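Local structure of lysyl-trna-dependent l-ysyl-phosphatidylgycerol synthase (Bacillus licheniformis, 4V36) at residues G135-A138 against I139-F143; F157-E160 against F161-L165; A239-I242 against Y243-W247. The protein probably transfers lysine from lysyl-tRNA to the membrane lipid phosphatidylglycerol, a modification that makes bacteria more resistant to agents acting on their surface. All coordinates share one frame; numbering follows the deposited sequence.

Interaction 1. Residues G135-A138 against I139-F143; sequences GLRA and IYNRF
R137 and N141 meet one turn apart on the alpha-helix 134-145, a helix of the acetyltransferase-like (GNAT-clan) fold, and they illustrate how side chains spaced i, i+4 share one flank of a helix. The two run alongside each other in the same direction, and the touching atoms are the aliphatic CG of R137 and the amide nitrogen ND2 of N141, 3.5 Å apart. The guanidinium and amide planes are turned 51° against each other, and the charged head of R137 is engaged beyond N141: its NH1 donates to the backbone oxygens of I128 and G130. To reach them, the chain leaves the backbone with CG anti to N (chi1 -174°), stays extended through chi2 and bends only at chi3. N141 takes the other common choice, CG beside its own backbone N (chi1 -68°), which folds the amide back over the preceding turn. ND2 thereby comes within 2.9 Å of R137 O, but the angle is too poor for a hydrogen bond; that oxygen accepts the backbone N-H of N141 instead.

On another flank, I139 packs against the backbone of the preceding turn. Its CG1 lies 3.2 Å from G135 O, the acceptor of its own backbone N-H, while CD1 extends past that oxygen. L136 is buried, touching K301 and Y302, whereas I139, Y140 and F143 touch helix 236-251, at D238, at I242, and at A239 with Y243, respectively. R142 sends its guanidinium out of the turn, with NH2 bonded to K234 O, and leaves its CB 3.4 Å from A138 O. That oxygen accepts the backbone N-H of R142, with A138 O and R142 N 3.1 Å apart.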
ATOM      1  N   GLY A 135       1.203 -14.617 -23.397  1.00 44.85           N
ATOM      2  CA  GLY A 135      -0.070 -14.262 -22.800  1.00 46.30           C
ATOM      3  C   GLY A 135      -0.214 -12.767 -22.595  1.00 49.15           C
ATOM      4  O   GLY A 135      -1.221 -12.172 -22.978  1.00 46.15           O
ATOM      5  N   LEU A 136       0.802 -12.158 -21.991  1.00 46.40           N
ATOM      6  CA  LEU A 136       0.786 -10.725 -21.720  1.00 42.97           C
ATOM      7  C   LEU A 136       0.841  -9.910 -23.008  1.00 44.38           C
ATOM      8  O   LEU A 136       0.201  -8.863 -23.117  1.00 43.84           O
ATOM      9  CB  LEU A 136       1.952 -10.339 -20.807  1.00 37.46           C
ATOM     10  CG  LEU A 136       1.929 -10.918 -19.392  1.00 39.17           C
ATOM     11  CD1 LEU A 136       3.137 -10.440 -18.596  1.00 35.90           C
ATOM     12  CD2 LEU A 136       0.634 -10.548 -18.687  1.00 33.63           C
ATOM     13  N   ARG A 137       1.609 -10.392 -23.980  1.00 41.73           N
ATOM     14  CA  ARG A 137       1.750  -9.694 -25.252  1.00 41.42           C
ATOM     15  C   ARG A 137       0.438  -9.717 -26.030  1.00 38.71           C
ATOM     16  O   ARG A 137       0.116  -8.772 -26.750  1.00 38.73           O
ATOM     17  CB  ARG A 137       2.877 -10.310 -26.086  1.00 35.66           C
ATOM     18  CG  ARG A 137       3.187  -9.548 -27.366  1.00 33.55           C
ATOM     19  CD  ARG A 137       4.434 -10.077 -28.062  1.00 40.94           C
ATOM     20  NE  ARG A 137       4.313 -11.487 -28.426  1.00 48.32           N
ATOM     21  CZ  ARG A 137       4.972 -12.475 -27.826  1.00 51.42           C
ATOM     22  NH1 ARG A 137       5.808 -12.210 -26.832  1.00 42.85           N
ATOM     23  NH2 ARG A 137       4.798 -13.726 -28.226  1.00 56.31           N
ATOM     24  N   ALA A 138      -0.320 -10.796 -25.873  1.00 34.73           N
ATOM     25  CA  ALA A 138      -1.619 -10.917 -26.524  1.00 37.39           C
ATOM     26  C   ALA A 138      -2.606  -9.907 -25.948  1.00 39.63           C
ATOM     27  O   ALA A 138      -3.395  -9.309 -26.681  1.00 43.83           O
ATOM     28  CB  ALA A 138      -2.159 -12.330 -26.378  1.00 27.35           C
ATOM     29  N   ILE A 139      -2.555  -9.722 -24.633  1.00 33.35           N
ATOM     30  CA  ILE A 139      -3.428  -8.772 -23.953  1.00 26.99           C
ATOM     31  C   ILE A 139      -3.127  -7.344 -24.397  1.00 27.28           C
ATOM     32  O   ILE A 139      -4.037  -6.570 -24.689  1.00 35.97           O
ATOM     33  CB  ILE A 139      -3.286  -8.871 -22.423  1.00 29.03           C
ATOM     34  CG1 ILE A 139      -3.643 -10.282 -21.949  1.00 32.32           C
ATOM     35  CG2 ILE A 139      -4.164  -7.837 -21.733  1.00 25.82           C
ATOM     36  CD1 ILE A 139      -3.553 -10.466 -20.452  1.00 24.16           C
ATOM     37  N   TYR A 140      -1.842  -7.007 -24.453  1.00 25.15           N
ATOM     38  CA  TYR A 140      -1.412  -5.679 -24.874  1.00 24.30           C
ATOM     39  C   TYR A 140      -1.840  -5.382 -26.307  1.00 24.48           C
ATOM     40  O   TYR A 140      -2.389  -4.316 -26.590  1.00 29.08           O
ATOM     41  CB  TYR A 140       0.107  -5.542 -24.739  1.00 22.50           C
ATOM     42  CG  TYR A 140       0.665  -4.256 -25.308  1.00 28.34           C
ATOM     43  CD1 TYR A 140       0.526  -3.054 -24.627  1.00 33.84           C
ATOM     44  CD2 TYR A 140       1.338  -4.246 -26.525  1.00 35.04           C
ATOM     45  CE1 TYR A 140       1.037  -1.875 -25.143  1.00 34.17           C
ATOM     46  CE2 TYR A 140       1.852  -3.074 -27.049  1.00 32.24           C
ATOM     47  CZ  TYR A 140       1.700  -1.892 -26.354  1.00 36.26           C
ATOM     48  OH  TYR A 140       2.211  -0.724 -26.873  1.00 47.38           O
ATOM     49  N   ASN A 141      -1.594  -6.330 -27.204  1.00 31.49           N
ATOM     50  CA  ASN A 141      -1.930  -6.158 -28.613  1.00 34.25           C
ATOM     51  C   ASN A 141      -3.426  -5.979 -28.836  1.00 37.85           C
ATOM     52  O   ASN A 141      -3.842  -5.199 -29.691  1.00 42.34           O
ATOM     53  CB  ASN A 141      -1.421  -7.347 -29.430  1.00 40.81           C
ATOM     54  CG  ASN A 141       0.092  -7.397 -29.504  1.00 43.52           C
ATOM     55  OD1 ASN A 141       0.763  -6.364 -29.484  1.00 39.72           O
ATOM     56  ND2 ASN A 141       0.639  -8.605 -29.591  1.00 39.61           N
ATOM     57  N   ARG A 142      -4.231  -6.699 -28.062  1.00 33.37           N
ATOM     58  CA  ARG A 142      -5.682  -6.608 -28.181  1.00 34.62           C
ATOM     59  C   ARG A 142      -6.184  -5.230 -27.752  1.00 34.33           C
ATOM     60  O   ARG A 142      -7.016  -4.626 -28.430  1.00 31.63           O
ATOM     61  CB  ARG A 142      -6.357  -7.703 -27.354  1.00 33.87           C
ATOM     62  CG  ARG A 142      -7.875  -7.616 -27.323  1.00 35.93           C
ATOM     63  CD  ARG A 142      -8.493  -8.931 -26.872  1.00 36.73           C
ATOM     64  NE  ARG A 142      -7.886  -9.440 -25.644  1.00 43.57           N
ATOM     65  CZ  ARG A 142      -8.334  -9.176 -24.421  1.00 47.10           C
ATOM     66  NH1 ARG A 142      -9.399  -8.404 -24.254  1.00 50.93           N
ATOM     67  NH2 ARG A 142      -7.717  -9.685 -23.363  1.00 38.27           N
ATOM     68  N   PHE A 143      -5.671  -4.739 -26.628  1.00 23.54           N
ATOM     69  CA  PHE A 143      -6.016  -3.406 -26.150  1.00 30.36           C
ATOM     70  C   PHE A 143      -5.534  -2.337 -27.125  1.00 36.96           C
ATOM     71  O   PHE A 143      -6.203  -1.326 -27.335  1.00 32.47           O
ATOM     72  CB  PHE A 143      -5.427  -3.160 -24.757  1.00 24.50           C
ATOM     73  CG  PHE A 143      -6.296  -3.651 -23.633  1.00 24.48           C
ATOM     74  CD1 PHE A 143      -6.312  -4.992 -23.282  1.00 20.77           C
ATOM     75  CD2 PHE A 143      -7.094  -2.769 -22.921  1.00 20.78           C
ATOM     76  CE1 PHE A 143      -7.111  -5.445 -22.247  1.00 21.24           C
ATOM     77  CE2 PHE A 143      -7.894  -3.215 -21.885  1.00 18.60           C
ATOM     78  CZ  PHE A 143      -7.902  -4.555 -21.548  1.00 22.15           C
TER

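Interaction 2. Residues F157-E160 against F161-L165; sequences FSRE and FLNEL
The backbone passes from an extended F157 and S158 into the first turn of helix 159-173, where L162 N reaches S158 O at 3.0 Å and opens the i to i+4 ladder, and S158 also serves as the N-cap. Its hydroxyl sits between the backbone N and the carbonyl carbon (chi1 65°), from where OG accepts a weak bond from F161 N at 3.3 Å. A first-turn N-H, which has no helical carbonyl before it, thus gains a partner.

Just ahead of the cap, F157 folds back along the helix so that its ring lies beside that of F161, both pointing the same way. The planes are 24° from parallel but slid apart, with CD1 of F157 and CE2 of F161 3.6 Å from each other; the rings therefore barely overlap. CB of F157 also meets CD2 of L162. Both phenylalanines reach strand 196-200, F157 at I196 and F161 at V198, so the pair lies between the helix start and the sheet, while L165 CG lies over one face of the F161 ring.

On the outer side, R159 bends at chi2 and chi3 and its chain crosses N163 at about a right angle, R159 CD lying 3.4 Å from N163 OD1. L162 CD1 lies over one face of the guanidinium, and NH1 makes a salt bridge to E188. E160 and E164 run side by side with carboxylate planes 82° apart; their like charges would be expected to disfavour a closer approach, and E160 OE2 is 4.1 Å from E164 OE2. Between R159 and N163 a water completes the link: it donates to N163 OD1 at 2.8 Å and accepts a weak bond from R159 NH1.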
ATOM      1  N   PHE A 157      -7.128  18.465 -10.282  1.00 28.86           N
ATOM      2  CA  PHE A 157      -8.155  17.831 -11.097  1.00 31.68           C
ATOM      3  C   PHE A 157      -9.498  18.528 -10.920  1.00 33.39           C
ATOM      4  O   PHE A 157      -9.865  18.918  -9.811  1.00 33.68           O
ATOM      5  CB  PHE A 157      -8.279  16.347 -10.745  1.00 20.94           C
ATOM      6  CG  PHE A 157      -6.976  15.602 -10.791  1.00 21.95           C
ATOM      7  CD1 PHE A 157      -6.370  15.316 -12.002  1.00 21.88           C
ATOM      8  CD2 PHE A 157      -6.360  15.183  -9.623  1.00 28.81           C
ATOM      9  CE1 PHE A 157      -5.171  14.628 -12.049  1.00 28.00           C
ATOM     10  CE2 PHE A 157      -5.162  14.494  -9.662  1.00 26.81           C
ATOM     11  CZ  PHE A 157      -4.566  14.216 -10.877  1.00 24.83           C
ATOM     12  N   SER A 158     -10.230  18.683 -12.019  1.00 23.79           N
ATOM     13  CA  SER A 158     -11.532  19.340 -11.990  1.00 26.28           C
ATOM     14  C   SER A 158     -12.610  18.401 -11.466  1.00 28.39           C
ATOM     15  O   SER A 158     -12.398  17.192 -11.370  1.00 33.65           O
ATOM     16  CB  SER A 158     -11.913  19.841 -13.383  1.00 33.36           C
ATOM     17  OG  SER A 158     -12.092  18.756 -14.275  1.00 31.85           O
ATOM     18  N   ARG A 159     -13.767  18.965 -11.131  1.00 24.77           N
ATOM     19  CA  ARG A 159     -14.891  18.177 -10.643  1.00 26.60           C
ATOM     20  C   ARG A 159     -15.402  17.236 -11.728  1.00 24.24           C
ATOM     21  O   ARG A 159     -15.794  16.105 -11.443  1.00 37.49           O
ATOM     22  CB  ARG A 159     -16.019  19.091 -10.157  1.00 26.45           C
ATOM     23  CG  ARG A 159     -17.284  18.360  -9.732  1.00 25.81           C
ATOM     24  CD  ARG A 159     -16.993  17.308  -8.677  1.00 29.03           C
ATOM     25  NE  ARG A 159     -16.378  17.885  -7.486  1.00 27.67           N
ATOM     26  CZ  ARG A 159     -15.931  17.171  -6.459  1.00 30.78           C
ATOM     27  NH1 ARG A 159     -16.026  15.849  -6.478  1.00 32.62           N
ATOM     28  NH2 ARG A 159     -15.385  17.780  -5.414  1.00 33.68           N
ATOM     29  N   GLU A 160     -15.390  17.707 -12.972  1.00 15.88           N
ATOM     30  CA  GLU A 160     -15.834  16.893 -14.097  1.00 29.99           C
ATOM     31  C   GLU A 160     -14.967  15.646 -14.236  1.00 31.97           C
ATOM     32  O   GLU A 160     -15.467  14.559 -14.524  1.00 30.33           O
ATOM     33  CB  GLU A 160     -15.807  17.701 -15.396  1.00 37.33           C
ATOM     34  CG  GLU A 160     -16.228  16.909 -16.625  1.00 52.97           C
ATOM     35  CD  GLU A 160     -16.274  17.755 -17.883  1.00 68.02           C
ATOM     36  OE1 GLU A 160     -16.117  18.990 -17.776  1.00 76.62           O
ATOM     37  OE2 GLU A 160     -16.468  17.185 -18.978  1.00 63.38           O
ATOM     38  N   PHE A 161     -13.667  15.814 -14.020  1.00 30.15           N
ATOM     39  CA  PHE A 161     -12.728  14.703 -14.095  1.00 25.38           C
ATOM     40  C   PHE A 161     -12.932  13.737 -12.931  1.00 22.70           C
ATOM     41  O   PHE A 161     -12.942  12.521 -13.119  1.00 32.97           O
ATOM     42  CB  PHE A 161     -11.288  15.221 -14.107  1.00 19.42           C
ATOM     43  CG  PHE A 161     -10.258  14.143 -14.286  1.00 19.85           C
ATOM     44  CD1 PHE A 161     -10.126  13.492 -15.501  1.00 18.41           C
ATOM     45  CD2 PHE A 161      -9.415  13.790 -13.247  1.00 22.96           C
ATOM     46  CE1 PHE A 161      -9.178  12.500 -15.672  1.00 20.33           C
ATOM     47  CE2 PHE A 161      -8.465  12.801 -13.412  1.00 23.85           C
ATOM     48  CZ  PHE A 161      -8.346  12.155 -14.626  1.00 15.64           C
ATOM     49  N   LEU A 162     -13.103  14.286 -11.733  1.00 20.06           N
ATOM     50  CA  LEU A 162     -13.317  13.474 -10.540  1.00 24.09           C
ATOM     51  C   LEU A 162     -14.643  12.721 -10.606  1.00 21.16           C
ATOM     52  O   LEU A 162     -14.738  11.580 -10.154  1.00 19.90           O
ATOM     53  CB  LEU A 162     -13.267  14.346  -9.285  1.00 19.82           C
ATOM     54  CG  LEU A 162     -11.915  15.000  -8.988  1.00 28.13           C
ATOM     55  CD1 LEU A 162     -11.993  15.862  -7.736  1.00 30.01           C
ATOM     56  CD2 LEU A 162     -10.828  13.946  -8.846  1.00 24.51           C
ATOM     57  N   ASN A 163     -15.663  13.362 -11.171  1.00 19.55           N
ATOM     58  CA  ASN A 163     -16.958  12.717 -11.358  1.00 20.96           C
ATOM     59  C   ASN A 163     -16.849  11.480 -12.240  1.00 17.88           C
ATOM     60  O   ASN A 163     -17.481  10.459 -11.971  1.00 18.80           O
ATOM     61  CB  ASN A 163     -17.968  13.693 -11.963  1.00 20.86           C
ATOM     62  CG  ASN A 163     -18.508  14.677 -10.947  1.00 24.85           C
ATOM     63  OD1 ASN A 163     -18.441  14.441  -9.741  1.00 23.96           O
ATOM     64  ND2 ASN A 163     -19.057  15.786 -11.430  1.00 28.65           N
ATOM     65  N   GLU A 164     -16.042  11.579 -13.293  1.00 17.76           N
ATOM     66  CA  GLU A 164     -15.832  10.461 -14.205  1.00 19.53           C
ATOM     67  C   GLU A 164     -15.066   9.332 -13.521  1.00 22.22           C
ATOM     68  O   GLU A 164     -15.277   8.157 -13.822  1.00 17.69           O
ATOM     69  CB  GLU A 164     -15.088  10.924 -15.459  1.00 19.28           C
ATOM     70  CG  GLU A 164     -15.873  11.909 -16.309  1.00 35.48           C
ATOM     71  CD  GLU A 164     -15.060  12.478 -17.455  1.00 52.96           C
ATOM     72  OE1 GLU A 164     -13.872  12.114 -17.582  1.00 59.20           O
ATOM     73  OE2 GLU A 164     -15.608  13.291 -18.229  1.00 62.97           O
ATOM     74  N   LEU A 165     -14.178   9.694 -12.601  1.00 16.05           N
ATOM     75  CA  LEU A 165     -13.434   8.702 -11.837  1.00 13.74           C
ATOM     76  C   LEU A 165     -14.329   8.035 -10.802  1.00 14.94           C
ATOM     77  O   LEU A 165     -14.194   6.843 -10.528  1.00 18.38           O
ATOM     78  CB  LEU A 165     -12.224   9.337 -11.149  1.00 17.82           C
ATOM     79  CG  LEU A 165     -11.163   9.977 -12.045  1.00 20.97           C
ATOM     80  CD1 LEU A 165      -9.978  10.430 -11.213  1.00 16.47           C
ATOM     81  CD2 LEU A 165     -10.718   9.021 -13.136  1.00  9.10           C
TER
HETATM   82  O   HOH W   1     -17.821  13.289  -7.315  1.00 35.21           O

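Interaction 3. Residues A239-I242 against Y243-W247; sequences ALFI and YLFQW
F241 and F245, one turn apart on helix 236-251, form the apolar centre here, and they meet obliquely. The rings are inclined at 40° with centroids 5.9 Å apart, and the closest atoms are CD1 of F241 and CZ of F245, at 4.1 Å. Each ring finds better-defined partners beyond the pair: F241 is edge-to-face with F292, and F245 is edge-to-face with both F126 and F256. CD1 of L244 approaches the same CD1 of F241, and L244 also packs on M210 and F256 of the sheet.

Beneath the F245 ring lies a backbone atom. With CG beside the backbone N (chi1 -66°) and chi2 near zero, the ring is laid over the preceding turn, and F241 O sits 3.0 Å from its plane, displaced toward the rim. The same oxygen accepts the backbone N-H of F245, with F241 O and F245 N 2.8 Å apart.

Farther round the helix, A239 CB borders the ring of Y243, whose CD2 is 3.1 Å from A239 O. These two residues, with I242, face helix 134-145. The polar edge begins at the hydroxyl of Y243, which is hydrogen-bonded to E144 of that neighbouring helix, and continues at Q246, whose extended side chain is exposed and whose CB stays 3.5 Å from I242 O. Buried on the sheet face and polar at one edge, helix 236-251 is the crossover of a beta-alpha-beta unit between the parallel strands 220-228 and 255-261, in the acetyltransferase-like fold.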
ATOM      1  N   ALA A 239      -3.375  -5.499 -18.477  1.00 22.37           N
ATOM      2  CA  ALA A 239      -3.131  -4.440 -19.449  1.00 24.78           C
ATOM      3  C   ALA A 239      -2.627  -3.168 -18.778  1.00 23.36           C
ATOM      4  O   ALA A 239      -1.696  -2.528 -19.265  1.00 27.45           O
ATOM      5  CB  ALA A 239      -4.396  -4.151 -20.241  1.00 28.79           C
ATOM      6  N   LEU A 240      -3.244  -2.810 -17.656  1.00 20.01           N
ATOM      7  CA  LEU A 240      -2.889  -1.588 -16.942  1.00 25.01           C
ATOM      8  C   LEU A 240      -1.455  -1.625 -16.425  1.00 23.90           C
ATOM      9  O   LEU A 240      -0.733  -0.635 -16.523  1.00 29.80           O
ATOM     10  CB  LEU A 240      -3.856  -1.343 -15.783  1.00 20.71           C
ATOM     11  CG  LEU A 240      -5.297  -0.996 -16.165  1.00 23.98           C
ATOM     12  CD1 LEU A 240      -6.127  -0.714 -14.927  1.00 19.30           C
ATOM     13  CD2 LEU A 240      -5.334   0.185 -17.123  1.00 13.82           C
ATOM     14  N   PHE A 241      -1.045  -2.765 -15.877  1.00 26.31           N
ATOM     15  CA  PHE A 241       0.319  -2.910 -15.376  1.00 24.59           C
ATOM     16  C   PHE A 241       1.330  -2.849 -16.516  1.00 26.08           C
ATOM     17  O   PHE A 241       2.435  -2.336 -16.344  1.00 28.23           O
ATOM     18  CB  PHE A 241       0.481  -4.217 -14.597  1.00 26.24           C
ATOM     19  CG  PHE A 241      -0.011  -4.142 -13.180  1.00 24.49           C
ATOM     20  CD1 PHE A 241       0.575  -3.271 -12.277  1.00 23.57           C
ATOM     21  CD2 PHE A 241      -1.049  -4.949 -12.747  1.00 24.60           C
ATOM     22  CE1 PHE A 241       0.129  -3.199 -10.972  1.00 22.45           C
ATOM     23  CE2 PHE A 241      -1.500  -4.881 -11.443  1.00 21.54           C
ATOM     24  CZ  PHE A 241      -0.911  -4.006 -10.553  1.00 20.32           C
ATOM     25  N   ILE A 242       0.947  -3.368 -17.678  1.00 23.72           N
ATOM     26  CA  ILE A 242       1.801  -3.303 -18.858  1.00 31.71           C
ATOM     27  C   ILE A 242       1.981  -1.852 -19.302  1.00 33.89           C
ATOM     28  O   ILE A 242       3.100  -1.408 -19.564  1.00 37.75           O
ATOM     29  CB  ILE A 242       1.230  -4.136 -20.022  1.00 31.44           C
ATOM     30  CG1 ILE A 242       1.277  -5.627 -19.683  1.00 24.38           C
ATOM     31  CG2 ILE A 242       2.007  -3.876 -21.301  1.00 27.85           C
ATOM     32  CD1 ILE A 242       0.595  -6.506 -20.709  1.00 25.01           C
ATOM     33  N   TYR A 243       0.875  -1.118 -19.374  1.00 31.48           N
ATOM     34  CA  TYR A 243       0.922   0.302 -19.710  1.00 27.87           C
ATOM     35  C   TYR A 243       1.682   1.093 -18.649  1.00 20.29           C
ATOM     36  O   TYR A 243       2.432   2.015 -18.972  1.00 34.78           O
ATOM     37  CB  TYR A 243      -0.488   0.871 -19.873  1.00 26.46           C
ATOM     38  CG  TYR A 243      -1.167   0.491 -21.170  1.00 26.30           C
ATOM     39  CD1 TYR A 243      -0.635   0.877 -22.393  1.00 32.37           C
ATOM     40  CD2 TYR A 243      -2.350  -0.235 -21.171  1.00 28.18           C
ATOM     41  CE1 TYR A 243      -1.254   0.539 -23.581  1.00 33.02           C
ATOM     42  CE2 TYR A 243      -2.978  -0.579 -22.354  1.00 30.21           C
ATOM     43  CZ  TYR A 243      -2.426  -0.189 -23.555  1.00 38.62           C
ATOM     44  OH  TYR A 243      -3.048  -0.529 -24.735  1.00 50.12           O
ATOM     45  N   LEU A 244       1.483   0.731 -17.385  1.00 22.34           N
ATOM     46  CA  LEU A 244       2.172   1.387 -16.278  1.00 22.23           C
ATOM     47  C   LEU A 244       3.679   1.174 -16.348  1.00 23.57           C
ATOM     48  O   LEU A 244       4.454   2.112 -16.165  1.00 31.56           O
ATOM     49  CB  LEU A 244       1.643   0.881 -14.936  1.00 25.56           C
ATOM     50  CG  LEU A 244       0.381   1.550 -14.392  1.00 35.58           C
ATOM     51  CD1 LEU A 244      -0.075   0.872 -13.111  1.00 37.56           C
ATOM     52  CD2 LEU A 244       0.629   3.030 -14.157  1.00 30.98           C
ATOM     53  N   PHE A 245       4.088  -0.064 -16.612  1.00 18.84           N
ATOM     54  CA  PHE A 245       5.507  -0.399 -16.684  1.00 19.82           C
ATOM     55  C   PHE A 245       6.171   0.282 -17.878  1.00 25.64           C
ATOM     56  O   PHE A 245       7.340   0.661 -17.816  1.00 37.05           O
ATOM     57  CB  PHE A 245       5.706  -1.915 -16.766  1.00 19.06           C
ATOM     58  CG  PHE A 245       5.269  -2.656 -15.531  1.00 23.94           C
ATOM     59  CD1 PHE A 245       4.979  -1.975 -14.358  1.00 17.90           C
ATOM     60  CD2 PHE A 245       5.151  -4.036 -15.542  1.00 23.99           C
ATOM     61  CE1 PHE A 245       4.576  -2.657 -13.226  1.00 25.00           C
ATOM     62  CE2 PHE A 245       4.750  -4.723 -14.414  1.00 32.77           C
ATOM     63  CZ  PHE A 245       4.463  -4.032 -13.252  1.00 23.52           C
ATOM     64  N   GLN A 246       5.417   0.433 -18.963  1.00 30.88           N
ATOM     65  CA  GLN A 246       5.911   1.133 -20.144  1.00 32.21           C
ATOM     66  C   GLN A 246       6.142   2.607 -19.838  1.00 28.73           C
ATOM     67  O   GLN A 246       7.169   3.177 -20.206  1.00 27.04           O
ATOM     68  CB  GLN A 246       4.930   0.989 -21.308  1.00 28.51           C
ATOM     69  CG  GLN A 246       5.310   1.801 -22.536  1.00 30.13           C
ATOM     70  CD  GLN A 246       4.283   1.699 -23.645  1.00 41.42           C
ATOM     71  OE1 GLN A 246       3.227   1.091 -23.476  1.00 41.71           O
ATOM     72  NE2 GLN A 246       4.588   2.297 -24.791  1.00 52.66           N
ATOM     73  N   TRP A 247       5.177   3.215 -19.158  1.00 34.19           N
ATOM     74  CA  TRP A 247       5.263   4.621 -18.785  1.00 30.47           C
ATOM     75  C   TRP A 247       6.373   4.860 -17.765  1.00 33.60           C
ATOM     76  O   TRP A 247       7.114   5.837 -17.861  1.00 31.88           O
ATOM     77  CB  TRP A 247       3.922   5.105 -18.230  1.00 25.63           C
ATOM     78  CG  TRP A 247       3.936   6.530 -17.773  1.00 20.85           C
ATOM     79  CD1 TRP A 247       3.699   7.638 -18.534  1.00 27.87           C
ATOM     80  CD2 TRP A 247       4.194   7.002 -16.446  1.00 22.90           C
ATOM     81  NE1 TRP A 247       3.796   8.771 -17.762  1.00 29.83           N
ATOM     82  CE2 TRP A 247       4.098   8.407 -16.477  1.00 17.32           C
ATOM     83  CE3 TRP A 247       4.496   6.372 -15.234  1.00 28.54           C
ATOM     84  CZ2 TRP A 247       4.296   9.193 -15.344  1.00 19.72           C
ATOM     85  CZ3 TRP A 247       4.692   7.154 -14.111  1.00 26.04           C
ATOM     86  CH2 TRP A 247       4.592   8.549 -14.174  1.00 20.78           C
TER

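How the interactions relate
Interactions 1 and 3 belong to two helices packed against each other, with centres 11 Å apart. L136 O lies 3.4 Å from I242 CD1, F143 CE1 is 3.6 Å from A239 CB, and the rings of Y140 and Y243 approach through their CE1 atoms at 3.7 Å. Helix 236-251 lies between helix 134-145 and the sheet. Interaction 2 stands apart, its nearest atoms about 15 Å from interaction 1 and about 11 Å from interaction 3, though its helix leans on strands 196-200 and 206-213 of that same sheet. In interaction 3 the side chain of F241 is about 10 Å from the bound lysine amide, and F241 packs on M226, a pocket residue.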